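Local atomic coordinates of porin (Rhodobacter blasticus, PDB entry 3PRN), a protein that forms trimeric channels in the outer membrane that let small hydrophilic solutes, up to about 0.6 kDa, diffuse through passively. Residues A[43-48]-A[73-78]; A[86-91]-A[145-150]; A[92-97]-A[174-179]; A[205-210]-A[227-232]. The protein carries 1 engineered substitution. One frame throughout, in Å; residues are numbered along the deposited sequence.

How the contacts relate
All four contacts belong to one closed antiparallel barrel of 16 strands. Contacts 1 and 4 join neighbouring strands of the wall, and their centres lie 35 Å apart. Contacts 2 and 3 pin the long loop between strands 78-83 and 131-138 against the inside of that wall. Their centres are 16 Å apart, and they meet through D90 OD1 and Y96 OH at 2.6 Å, a probable hydrogen bond. Contact 3 also reaches contact 4, where L94 CD2 comes to 4.1 Å from Y227 OH. Contact 1 stands alone, with its nearest atoms about 9 Å from contact 2. The magnesium site, S28 and D57, is built from other residues.

Contact 1. Residues A[43-48]-A[73-78]; sequences QGVTFG and TSYNGV
Residues 46-48 and 73-75 run antiparallel, their axes 4.9 Å apart at the closest and 158° between their directions. T46 and S74 form the hydrogen-bonded pair. T46 N gives to S74 O at 2.9 Å, and S74 N returns the bond to T46 O at the same length. Both donors lie in the plane of the carbonyl they meet. S74 O also takes a CA-H...O contact from V45, and T46 O takes one from T73.

F47 and T73 are the next pair, not hydrogen-bonded, with their side chains side by side. T73 CG2 lies obliquely to the F47 ring, but T73 has two deposited conformers, so this closeness is doubtful. The strands are neighbours in the barrel wall at a subunit interface of the trimer: F47 meets F287 of a second subunit, and V45 packs on F261 of that subunit. The chain after Y75 turns back through a type I' turn, Y75 to V78, the tight hairpin turn between strands.

Y75 ends its strand, and its ring extends beyond the T46-S74 pair. Its CG is anti to the backbone N (chi1 180°), which carries the ring alongside residues 43-45. G44 O sits in the ring plane at the edge, 3.4 Å from Y75 CD1. V45 CG2 comes obliquely to Y75 CD1 at 3.8 Å. On one face of the same ring lies N76 OD1, offset toward the rim.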
loop_
_atom_site.group_PDB
_atom_site.type_symbol
_atom_site.label_atom_id
_atom_site.label_comp_id
_atom_site.label_asym_id
_atom_site.label_seq_id
_atom_site.Cartn_x
_atom_site.Cartn_y
_atom_site.Cartn_z
ATOM N N GLN A 43 24.925 -20.164 3.908
ATOM C CA GLN A 43 24.697 -21.470 4.500
ATOM C C GLN A 43 23.639 -22.190 3.668
ATOM O O GLN A 43 23.303 -23.337 3.929
ATOM C CB GLN A 43 24.191 -21.289 5.940
ATOM C CG GLN A 43 25.024 -20.285 6.718
ATOM C CD GLN A 43 26.395 -20.849 7.027
ATOM O OE1 GLN A 43 26.489 -22.014 7.411
ATOM N NE2 GLN A 43 27.468 -20.105 6.875
ATOM N N GLY A 44 23.020 -21.523 2.685
ATOM C CA GLY A 44 21.984 -22.192 1.892
ATOM C C GLY A 44 20.571 -22.074 2.502
ATOM O O GLY A 44 19.663 -22.823 2.067
ATOM N N VAL A 45 20.378 -21.311 3.561
ATOM C CA VAL A 45 19.052 -21.104 4.156
ATOM C C VAL A 45 18.493 -19.811 3.581
ATOM O O VAL A 45 19.215 -18.812 3.666
ATOM C CB VAL A 45 19.147 -20.952 5.685
ATOM C CG1 VAL A 45 17.740 -20.807 6.286
ATOM C CG2 VAL A 45 19.838 -22.204 6.235
ATOM N N THR A 46 17.330 -19.802 2.972
ATOM C CA THR A 46 16.758 -18.561 2.461
ATOM C C THR A 46 15.626 -18.136 3.412
ATOM O O THR A 46 14.872 -18.995 3.872
ATOM C CB THR A 46 16.154 -18.817 1.064
ATOM O OG1 THR A 46 17.249 -19.104 0.197
ATOM C CG2 THR A 46 15.438 -17.570 0.537
ATOM N N PHE A 47 15.513 -16.864 3.705
ATOM C CA PHE A 47 14.446 -16.283 4.494
ATOM C C PHE A 47 13.624 -15.380 3.555
ATOM O O PHE A 47 14.198 -14.718 2.694
ATOM C CB PHE A 47 14.879 -15.449 5.693
ATOM C CG PHE A 47 15.639 -16.286 6.702
ATOM C CD1 PHE A 47 16.976 -16.566 6.494
ATOM C CD2 PHE A 47 14.986 -16.782 7.835
ATOM C CE1 PHE A 47 17.664 -17.347 7.433
ATOM C CE2 PHE A 47 15.677 -17.529 8.764
ATOM C CZ PHE A 47 17.025 -17.821 8.553
ATOM N N GLY A 48 12.310 -15.406 3.705
ATOM C CA GLY A 48 11.471 -14.571 2.854
ATOM C C GLY A 48 10.234 -14.075 3.593
ATOM O O GLY A 48 9.758 -14.606 4.609
ATOM N N THR A 73 11.103 -19.883 5.736
ATOM C CA THR A 73 12.506 -20.229 5.785
ATOM C C THR A 73 12.631 -21.540 4.970
ATOM O O THR A 73 11.765 -22.423 5.210
ATOM C CB THR A 73 13.072 -20.472 7.184
ATOM O OG1 THR A 73 12.586 -21.733 7.678
ATOM C CG2 THR A 73 12.601 -19.390 8.149
ATOM N N SER A 74 13.520 -21.582 4.009
ATOM C CA SER A 74 13.728 -22.718 3.152
ATOM C C SER A 74 15.159 -23.223 3.243
ATOM O O SER A 74 16.112 -22.434 3.315
ATOM C CB SER A 74 13.630 -22.469 1.633
ATOM O OG SER A 74 12.295 -22.136 1.287
ATOM N N TYR A 75 15.270 -24.528 3.199
ATOM C CA TYR A 75 16.561 -25.205 3.271
ATOM C C TYR A 75 16.426 -26.639 2.745
ATOM O O TYR A 75 15.601 -27.384 3.253
ATOM C CB TYR A 75 17.022 -25.265 4.722
ATOM C CG TYR A 75 18.362 -25.965 4.870
ATOM C CD1 TYR A 75 19.480 -25.446 4.220
ATOM C CD2 TYR A 75 18.465 -27.120 5.650
ATOM C CE1 TYR A 75 20.712 -26.083 4.346
ATOM C CE2 TYR A 75 19.701 -27.759 5.777
ATOM C CZ TYR A 75 20.824 -27.239 5.124
ATOM O OH TYR A 75 22.026 -27.858 5.246
ATOM N N ASN A 76 17.159 -26.942 1.710
ATOM C CA ASN A 76 17.235 -28.299 1.159
ATOM C C ASN A 76 15.889 -28.888 0.782
ATOM O O ASN A 76 15.633 -30.048 1.211
ATOM C CB ASN A 76 17.798 -29.197 2.282
ATOM C CG ASN A 76 19.270 -29.580 2.186
ATOM O OD1 ASN A 76 20.123 -28.716 2.015
ATOM N ND2 ASN A 76 19.614 -30.849 2.318
ATOM N N GLY A 77 15.067 -28.154 0.046
ATOM C CA GLY A 77 13.767 -28.749 -0.346
ATOM C C GLY A 77 12.707 -28.611 0.739
ATOM O O GLY A 77 11.533 -28.984 0.540
ATOM N N VAL A 78 13.044 -28.229 1.960
ATOM C CA VAL A 78 12.049 -28.089 3.015
ATOM C C VAL A 78 11.720 -26.594 3.200
ATOM O O VAL A 78 12.623 -25.757 3.278
ATOM C CB VAL A 78 12.567 -28.629 4.362
ATOM C CG1 VAL A 78 11.520 -28.464 5.444
ATOM C CG2 VAL A 78 12.939 -30.112 4.232
#

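Contact 2. Residues A[86-91]-A[145-150]; sequences DTAFDS and YLSYVD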
loop_
_atom_site.group_PDB
_atom_site.type_symbol
_atom_site.label_atom_id
_atom_site.label_comp_id
_atom_site.label_asym_id
_atom_site.label_seq_id
_atom_site.Cartn_x
_atom_site.Cartn_y
_atom_site.Cartn_z
ATOM N N ASP A 86 -0.143 -20.676 3.042
ATOM C CA ASP A 86 -0.794 -21.553 2.095
ATOM C C ASP A 86 -1.091 -22.871 2.825
ATOM O O ASP A 86 -0.222 -23.432 3.506
ATOM C CB ASP A 86 0.107 -21.863 0.866
ATOM C CG ASP A 86 0.154 -20.624 -0.016
ATOM O OD1 ASP A 86 -0.921 -20.235 -0.615
ATOM O OD2 ASP A 86 1.245 -19.957 -0.124
ATOM N N THR A 87 -2.311 -23.347 2.683
ATOM C CA THR A 87 -2.752 -24.573 3.373
ATOM C C THR A 87 -2.698 -25.802 2.460
ATOM O O THR A 87 -2.645 -25.744 1.228
ATOM C CB THR A 87 -4.193 -24.421 3.856
ATOM O OG1 THR A 87 -5.045 -24.163 2.750
ATOM C CG2 THR A 87 -4.369 -23.277 4.856
ATOM N N ALA A 88 -2.648 -26.959 3.129
ATOM C CA ALA A 88 -2.510 -28.197 2.355
ATOM C C ALA A 88 -3.618 -28.464 1.360
ATOM O O ALA A 88 -3.358 -28.744 0.170
ATOM C CB ALA A 88 -2.333 -29.357 3.339
ATOM N N PHE A 89 -4.876 -28.279 1.749
ATOM C CA PHE A 89 -5.978 -28.601 0.828
ATOM C C PHE A 89 -5.991 -27.644 -0.365
ATOM O O PHE A 89 -6.457 -27.995 -1.459
ATOM C CB PHE A 89 -7.296 -28.506 1.613
ATOM C CG PHE A 89 -8.465 -29.229 0.988
ATOM C CD1 PHE A 89 -8.582 -30.626 1.156
ATOM C CD2 PHE A 89 -9.425 -28.557 0.265
ATOM C CE1 PHE A 89 -9.675 -31.310 0.589
ATOM C CE2 PHE A 89 -10.510 -29.225 -0.332
ATOM C CZ PHE A 89 -10.615 -30.608 -0.154
ATOM N N ASP A 90 -5.474 -26.430 -0.150
ATOM C CA ASP A 90 -5.458 -25.438 -1.218
ATOM C C ASP A 90 -4.199 -25.579 -2.052
ATOM O O ASP A 90 -4.218 -25.071 -3.172
ATOM C CB ASP A 90 -5.575 -24.025 -0.613
ATOM C CG ASP A 90 -5.827 -22.907 -1.649
ATOM O OD1 ASP A 90 -6.810 -22.937 -2.373
ATOM O OD2 ASP A 90 -5.017 -21.954 -1.727
ATOM N N SER A 91 -3.136 -26.224 -1.554
ATOM C CA SER A 91 -1.920 -26.249 -2.369
ATOM C C SER A 91 -1.651 -27.516 -3.167
ATOM O O SER A 91 -0.828 -27.449 -4.070
ATOM C CB SER A 91 -0.715 -26.075 -1.395
ATOM O OG SER A 91 -0.877 -24.820 -0.724
ATOM N N TYR A 145 2.597 -31.767 1.906
ATOM C CA TYR A 145 2.162 -30.511 2.495
ATOM C C TYR A 145 1.488 -30.742 3.832
ATOM O O TYR A 145 0.606 -31.599 3.933
ATOM C CB TYR A 145 1.171 -29.754 1.633
ATOM C CG TYR A 145 1.436 -29.667 0.167
ATOM C CD1 TYR A 145 1.211 -30.785 -0.626
ATOM C CD2 TYR A 145 1.943 -28.519 -0.438
ATOM C CE1 TYR A 145 1.464 -30.734 -1.981
ATOM C CE2 TYR A 145 2.211 -28.455 -1.812
ATOM C CZ TYR A 145 1.951 -29.570 -2.558
ATOM O OH TYR A 145 2.139 -29.593 -3.937
ATOM N N LEU A 146 1.810 -29.947 4.838
ATOM C CA LEU A 146 1.180 -30.012 6.121
ATOM C C LEU A 146 0.788 -28.596 6.563
ATOM O O LEU A 146 1.625 -27.709 6.354
ATOM C CB LEU A 146 2.159 -30.528 7.202
ATOM C CG LEU A 146 2.180 -32.069 7.254
ATOM C CD1 LEU A 146 3.598 -32.542 7.070
ATOM C CD2 LEU A 146 1.601 -32.508 8.590
ATOM N N SER A 147 -0.398 -28.408 7.107
ATOM C CA SER A 147 -0.667 -27.016 7.543
ATOM C C SER A 147 -1.475 -27.082 8.822
ATOM O O SER A 147 -2.254 -28.038 9.024
ATOM C CB SER A 147 -1.351 -26.208 6.459
ATOM O OG SER A 147 -2.537 -26.865 5.999
ATOM N N TYR A 148 -1.245 -26.107 9.678
ATOM C CA TYR A 148 -1.981 -25.992 10.946
ATOM C C TYR A 148 -2.411 -24.539 11.099
ATOM O O TYR A 148 -1.541 -23.626 11.006
ATOM C CB TYR A 148 -1.036 -26.435 12.079
ATOM C CG TYR A 148 -1.531 -26.013 13.443
ATOM C CD1 TYR A 148 -2.511 -26.738 14.117
ATOM C CD2 TYR A 148 -1.012 -24.864 14.016
ATOM C CE1 TYR A 148 -2.955 -26.308 15.377
ATOM C CE2 TYR A 148 -1.430 -24.424 15.267
ATOM C CZ TYR A 148 -2.420 -25.157 15.918
ATOM O OH TYR A 148 -2.834 -24.691 17.161
ATOM N N VAL A 149 -3.700 -24.277 11.211
ATOM C CA VAL A 149 -4.142 -22.884 11.294
ATOM C C VAL A 149 -4.925 -22.672 12.575
ATOM O O VAL A 149 -5.878 -23.402 12.883
ATOM C CB VAL A 149 -5.034 -22.524 10.085
ATOM C CG1 VAL A 149 -5.532 -21.081 10.215
ATOM C CG2 VAL A 149 -4.338 -22.701 8.753
ATOM N N ASP A 150 -4.510 -21.702 13.365
ATOM C CA ASP A 150 -5.279 -21.345 14.584
ATOM C C ASP A 150 -5.934 -20.022 14.244
ATOM O O ASP A 150 -5.233 -19.015 14.037
ATOM C CB ASP A 150 -4.263 -21.234 15.700
ATOM C CG ASP A 150 -4.896 -20.886 17.047
ATOM O OD1 ASP A 150 -6.029 -20.427 17.068
ATOM O OD2 ASP A 150 -4.176 -21.019 18.061
#
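The short helix 88-91 opens the long loop that folds into the barrel, and here it rests on strand 142-150 of the wall. S147 reaches the start of the helix. Its OG accepts the backbone N-H of A88 at 2.9 Å, and the bond is nearly straight, 170° at the hydrogen. The OG stands between the backbone N and the carbonyl carbon (chi1 54°), which aims it at this first helical amide. T87 holds the N-cap position, but its own OG1 bonds F115 O. The wall serine thus satisfies an amide at the helix start from across the contact. T87 CG2 meets V149 CG2 at 3.9 Å, the two side chains crossing at about a right angle.

A88 CB points at the strand and packs on Y145 CB, also 3.9 Å away. S91 lies over the Y145 ring. Its CB touches Y145 CD2 at 3.7 Å, and its carbonyl carbon is above one face, offset toward the rim. S91 OG turns back to T87 O at 2.8 Å, coming from above the carbonyl plane. The Y145 hydroxyl bonds D169 OD2, which also takes the N-H of A93. With a phenylalanine here the hydroxyl is gone, and D169 OD2 would probably be left with one partner fewer. F89 points away from this strand and packs on strands 175-183 and 193-200.

A long loop folded inward against the barrel wall is characteristic of general porins, and this one is consistent with the eyelet loop that narrows the channel.

Contact 3. Residues A[92-97]-A[174-179]; sequences VALTYD and MISLAA
L94 and A178 meet with no ring between them; the flat groups here are peptide units. L94 CD1 lies over the face of the S176-L177 peptide, almost directly above S176 O at 3.7 Å. The carbonyl oxygen of A93 touches A178 CB at 3.4 Å. The Y96 ring stays within the loop, with T95 CG2 over one of its faces.

L94 carries most of the contact. Its CG is anti to the carbonyl carbon (chi1 -56°), and the branched end reaches strand 175-183. CD1 packs on A178 CB at 3.8 Å, while CD2 comes to S176 CB at 4.1 Å. Outside this strand L94 also touches A199 of strand 193-200 and Y227 of strand 223-232. Cutting L94 back to an alanine is likely to open a gap between the loop and the strand at S176 and A178. V92 adds a smaller touch, its CG1 lying 3.6 Å from A179 O.

The strand's backbone is bonded to its neighbours in the wall, A178 with G197 and A179 with A168. The loop is tied elsewhere, A93 N to D169, L94 O to N211 and T95 OG1 to Y213. The polar anchors of the pore loop therefore lie beside this contact, and the contact itself is van der Waals packing.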
loop_
_atom_site.group_PDB
_atom_site.type_symbol
_atom_site.label_atom_id
_atom_site.label_comp_id
_atom_site.label_asym_id
_atom_site.label_seq_id
_atom_site.Cartn_x
_atom_site.Cartn_y
_atom_site.Cartn_z
ATOM N N VAL A 92 -2.290 -28.644 -2.884
ATOM C CA VAL A 92 -2.053 -29.865 -3.608
ATOM C C VAL A 92 -2.329 -29.681 -5.103
ATOM O O VAL A 92 -3.135 -28.834 -5.507
ATOM C CB VAL A 92 -3.038 -31.042 -3.359
ATOM C CG1 VAL A 92 -2.452 -32.133 -2.461
ATOM C CG2 VAL A 92 -4.339 -30.601 -2.686
ATOM N N ALA A 93 -1.681 -30.508 -5.900
ATOM C CA ALA A 93 -1.884 -30.503 -7.355
ATOM C C ALA A 93 -3.273 -31.148 -7.680
ATOM O O ALA A 93 -3.886 -31.799 -6.834
ATOM C CB ALA A 93 -0.783 -31.310 -8.046
ATOM N N LEU A 94 -3.715 -30.861 -8.905
ATOM C CA LEU A 94 -4.861 -31.421 -9.547
ATOM C C LEU A 94 -6.208 -30.875 -9.104
ATOM O O LEU A 94 -7.135 -30.828 -9.944
ATOM C CB LEU A 94 -4.869 -32.973 -9.402
ATOM C CG LEU A 94 -3.610 -33.715 -9.928
ATOM C CD1 LEU A 94 -3.792 -35.230 -9.726
ATOM C CD2 LEU A 94 -3.338 -33.371 -11.390
ATOM N N THR A 95 -6.341 -30.480 -7.865
ATOM C CA THR A 95 -7.659 -30.137 -7.293
ATOM C C THR A 95 -8.313 -28.973 -8.001
ATOM O O THR A 95 -9.558 -28.860 -7.982
ATOM C CB THR A 95 -7.503 -30.003 -5.779
ATOM O OG1 THR A 95 -8.768 -29.963 -5.087
ATOM C CG2 THR A 95 -6.806 -28.659 -5.430
ATOM N N TYR A 96 -7.586 -28.043 -8.651
ATOM C CA TYR A 96 -8.233 -26.942 -9.348
ATOM C C TYR A 96 -8.103 -27.044 -10.849
ATOM O O TYR A 96 -8.460 -26.090 -11.579
ATOM C CB TYR A 96 -7.574 -25.583 -8.906
ATOM C CG TYR A 96 -7.842 -25.279 -7.431
ATOM C CD1 TYR A 96 -9.152 -25.184 -6.979
ATOM C CD2 TYR A 96 -6.797 -25.066 -6.542
ATOM C CE1 TYR A 96 -9.460 -24.882 -5.657
ATOM C CE2 TYR A 96 -7.062 -24.836 -5.198
ATOM C CZ TYR A 96 -8.394 -24.699 -4.784
ATOM O OH TYR A 96 -8.641 -24.458 -3.484
ATOM N N ASP A 97 -7.642 -28.161 -11.395
ATOM C CA ASP A 97 -7.394 -28.269 -12.843
ATOM C C ASP A 97 -8.570 -28.341 -13.732
ATOM O O ASP A 97 -8.366 -28.266 -14.966
ATOM C CB ASP A 97 -6.457 -29.449 -13.148
ATOM C CG ASP A 97 -5.043 -29.202 -12.698
ATOM O OD1 ASP A 97 -4.686 -28.137 -12.185
ATOM O OD2 ASP A 97 -4.187 -30.080 -12.829
ATOM N N MET A 174 3.419 -39.020 -17.518
ATOM C CA MET A 174 2.097 -39.368 -17.937
ATOM C C MET A 174 0.966 -39.439 -16.926
ATOM O O MET A 174 -0.191 -39.164 -17.305
ATOM C CB MET A 174 2.215 -40.804 -18.577
ATOM C CG MET A 174 2.826 -40.743 -19.977
ATOM S SD MET A 174 3.889 -42.169 -20.308
ATOM C CE MET A 174 5.500 -41.369 -20.494
ATOM N N ILE A 175 1.202 -39.890 -15.709
ATOM C CA ILE A 175 0.201 -40.020 -14.673
ATOM C C ILE A 175 0.484 -39.071 -13.511
ATOM O O ILE A 175 1.642 -38.878 -13.167
ATOM C CB ILE A 175 0.203 -41.457 -14.122
ATOM C CG1 ILE A 175 -0.274 -42.407 -15.242
ATOM C CG2 ILE A 175 -0.633 -41.633 -12.885
ATOM C CD1 ILE A 175 0.437 -43.771 -15.113
ATOM N N SER A 176 -0.561 -38.572 -12.850
ATOM C CA SER A 176 -0.424 -37.809 -11.629
ATOM C C SER A 176 -1.534 -38.250 -10.661
ATOM O O SER A 176 -2.646 -38.503 -11.075
ATOM C CB SER A 176 -0.529 -36.292 -11.769
ATOM O OG SER A 176 0.092 -35.789 -12.917
ATOM N N LEU A 177 -1.127 -38.336 -9.410
ATOM C CA LEU A 177 -2.004 -38.692 -8.328
ATOM C C LEU A 177 -1.875 -37.634 -7.206
ATOM O O LEU A 177 -0.803 -37.126 -6.999
ATOM C CB LEU A 177 -1.617 -40.024 -7.711
ATOM C CG LEU A 177 -1.630 -41.217 -8.693
ATOM C CD1 LEU A 177 -0.899 -42.364 -7.992
ATOM C CD2 LEU A 177 -3.044 -41.619 -9.050
ATOM N N ALA A 178 -2.975 -37.410 -6.488
ATOM C CA ALA A 178 -2.943 -36.406 -5.423
ATOM C C ALA A 178 -4.021 -36.767 -4.408
ATOM O O ALA A 178 -5.049 -37.326 -4.775
ATOM C CB ALA A 178 -3.198 -35.016 -6.011
ATOM N N ALA A 179 -3.777 -36.445 -3.163
ATOM C CA ALA A 179 -4.774 -36.727 -2.122
ATOM C C ALA A 179 -4.568 -35.682 -1.022
ATOM O O ALA A 179 -3.429 -35.190 -0.824
ATOM C CB ALA A 179 -4.523 -38.142 -1.609
#

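Contact 4. Residues A[205-210]-A[227-232]; sequences AGTVGL and YGNYAF
G209 and Y227 make the tight end of this pairing. The Y227 ring lies over G209, with G209 CA 4.0 Å from the ring centroid in a CH-pi contact. A side chain on G209 would probably run into the Y227 hydroxyl with the ring in this position. Y227 CG stands between its backbone N and carbonyl carbon (chi1 68°), which folds the ring across to the other strand. The backbones are joined in both directions, G209 N to Y227 O at 2.9 Å and Y227 N to G209 O at 3.0 Å.

Strands 206-214 and 223-232 form a beta hairpin of the barrel wall; residues 206-210 and 227-232 run antiparallel at 173°. T207 and N229 are its next hydrogen-bonded pair. The T207 CG2 to N229 ND2 approach is too short to trust.

The contact is looser at V208 and L210. V208 pairs with G228, which has no side chain to meet it, and L210 lies on the surface, pointing away. Y230 makes a second close-packed spot, with A205 and G206. Its CG is anti to the backbone N (chi1 -162°), which swings the ring back across to the other strand, where A205 CB lies over one face, 4.3 Å from its centroid. G206 CA approaches Y230 CD1 obliquely at 3.6 Å.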
loop_
_atom_site.group_PDB
_atom_site.type_symbol
_atom_site.label_atom_id
_atom_site.label_comp_id
_atom_site.label_asym_id
_atom_site.label_seq_id
_atom_site.Cartn_x
_atom_site.Cartn_y
_atom_site.Cartn_z
ATOM N N ALA A 205 -0.276 -33.388 -25.808
ATOM C CA ALA A 205 -1.307 -32.352 -26.034
ATOM C C ALA A 205 -2.575 -32.429 -25.195
ATOM O O ALA A 205 -3.249 -31.411 -24.999
ATOM C CB ALA A 205 -1.794 -32.416 -27.484
ATOM N N GLY A 206 -2.968 -33.606 -24.727
ATOM C CA GLY A 206 -4.185 -33.708 -23.947
ATOM C C GLY A 206 -3.999 -34.264 -22.557
ATOM O O GLY A 206 -3.034 -34.956 -22.245
ATOM N N THR A 207 -4.999 -33.961 -21.710
ATOM C CA THR A 207 -5.000 -34.533 -20.355
ATOM C C THR A 207 -6.431 -34.816 -19.934
ATOM O O THR A 207 -7.358 -34.089 -20.320
ATOM C CB THR A 207 -4.110 -33.778 -19.383
ATOM O OG1 THR A 207 -4.741 -33.585 -18.122
ATOM C CG2 THR A 207 -3.593 -32.461 -19.877
ATOM N N VAL A 208 -6.699 -35.884 -19.186
ATOM C CA VAL A 208 -8.024 -36.207 -18.712
ATOM C C VAL A 208 -7.846 -36.539 -17.227
ATOM O O VAL A 208 -6.848 -37.187 -16.875
ATOM C CB VAL A 208 -8.710 -37.352 -19.453
ATOM C CG1 VAL A 208 -7.908 -38.646 -19.326
ATOM C CG2 VAL A 208 -10.126 -37.546 -18.955
ATOM N N GLY A 209 -8.758 -36.064 -16.391
ATOM C CA GLY A 209 -8.612 -36.336 -14.979
ATOM C C GLY A 209 -9.986 -36.490 -14.307
ATOM O O GLY A 209 -11.061 -36.218 -14.829
ATOM N N LEU A 210 -9.904 -36.966 -13.094
ATOM C CA LEU A 210 -11.012 -37.262 -12.238
ATOM C C LEU A 210 -10.642 -36.896 -10.815
ATOM O O LEU A 210 -9.723 -37.480 -10.260
ATOM C CB LEU A 210 -11.277 -38.783 -12.336
ATOM C CG LEU A 210 -12.472 -39.326 -11.587
ATOM C CD1 LEU A 210 -13.760 -38.893 -12.278
ATOM C CD2 LEU A 210 -12.396 -40.869 -11.634
ATOM N N TYR A 227 -12.745 -34.013 -15.911
ATOM C CA TYR A 227 -12.389 -32.911 -16.801
ATOM C C TYR A 227 -11.319 -33.303 -17.797
ATOM O O TYR A 227 -10.632 -34.313 -17.645
ATOM C CB TYR A 227 -11.834 -31.703 -15.974
ATOM C CG TYR A 227 -10.487 -32.014 -15.334
ATOM C CD1 TYR A 227 -10.473 -32.721 -14.140
ATOM C CD2 TYR A 227 -9.265 -31.681 -15.894
ATOM C CE1 TYR A 227 -9.308 -33.050 -13.478
ATOM C CE2 TYR A 227 -8.072 -32.018 -15.257
ATOM C CZ TYR A 227 -8.097 -32.696 -14.065
ATOM O OH TYR A 227 -6.939 -33.096 -13.393
ATOM N N GLY A 228 -11.161 -32.445 -18.793
ATOM C CA GLY A 228 -10.129 -32.704 -19.787
ATOM C C GLY A 228 -9.742 -31.430 -20.517
ATOM O O GLY A 228 -10.495 -30.445 -20.539
ATOM N N ASN A 229 -8.571 -31.460 -21.142
ATOM C CA ASN A 229 -8.155 -30.285 -21.906
ATOM C C ASN A 229 -7.249 -30.775 -23.057
ATOM O O ASN A 229 -6.623 -31.839 -22.948
ATOM C CB ASN A 229 -7.455 -29.210 -21.111
ATOM C CG ASN A 229 -6.378 -29.803 -20.222
ATOM O OD1 ASN A 229 -6.607 -29.901 -19.001
ATOM N ND2 ASN A 229 -5.272 -30.234 -20.812
ATOM N N TYR A 230 -7.248 -29.980 -24.100
ATOM C CA TYR A 230 -6.457 -30.334 -25.272
ATOM C C TYR A 230 -5.886 -29.093 -25.943
ATOM O O TYR A 230 -6.633 -28.153 -26.204
ATOM C CB TYR A 230 -7.438 -31.086 -26.199
ATOM C CG TYR A 230 -6.695 -31.889 -27.240
ATOM C CD1 TYR A 230 -6.199 -33.151 -26.930
ATOM C CD2 TYR A 230 -6.492 -31.364 -28.514
ATOM C CE1 TYR A 230 -5.511 -33.893 -27.879
ATOM C CE2 TYR A 230 -5.798 -32.103 -29.471
ATOM C CZ TYR A 230 -5.319 -33.356 -29.142
ATOM O OH TYR A 230 -4.638 -34.096 -30.099
ATOM N N ALA A 231 -4.582 -29.133 -26.225
ATOM C CA ALA A 231 -3.903 -27.998 -26.850
ATOM C C ALA A 231 -3.625 -28.215 -28.333
ATOM O O ALA A 231 -3.064 -29.241 -28.714
ATOM C CB ALA A 231 -2.581 -27.786 -26.105
ATOM N N PHE A 232 -4.039 -27.291 -29.146
ATOM C CA PHE A 232 -3.867 -27.229 -30.575
ATOM C C PHE A 232 -2.974 -25.995 -30.866
ATOM O O PHE A 232 -3.523 -24.919 -31.174
ATOM C CB PHE A 232 -5.185 -26.903 -31.275
ATOM C CG PHE A 232 -6.311 -27.850 -31.104
ATOM C CD1 PHE A 232 -6.273 -29.106 -31.735
ATOM C CD2 PHE A 232 -7.442 -27.501 -30.371
ATOM C CE1 PHE A 232 -7.333 -29.994 -31.621
ATOM C CE2 PHE A 232 -8.493 -28.403 -30.241
ATOM C CZ PHE A 232 -8.440 -29.648 -30.869
#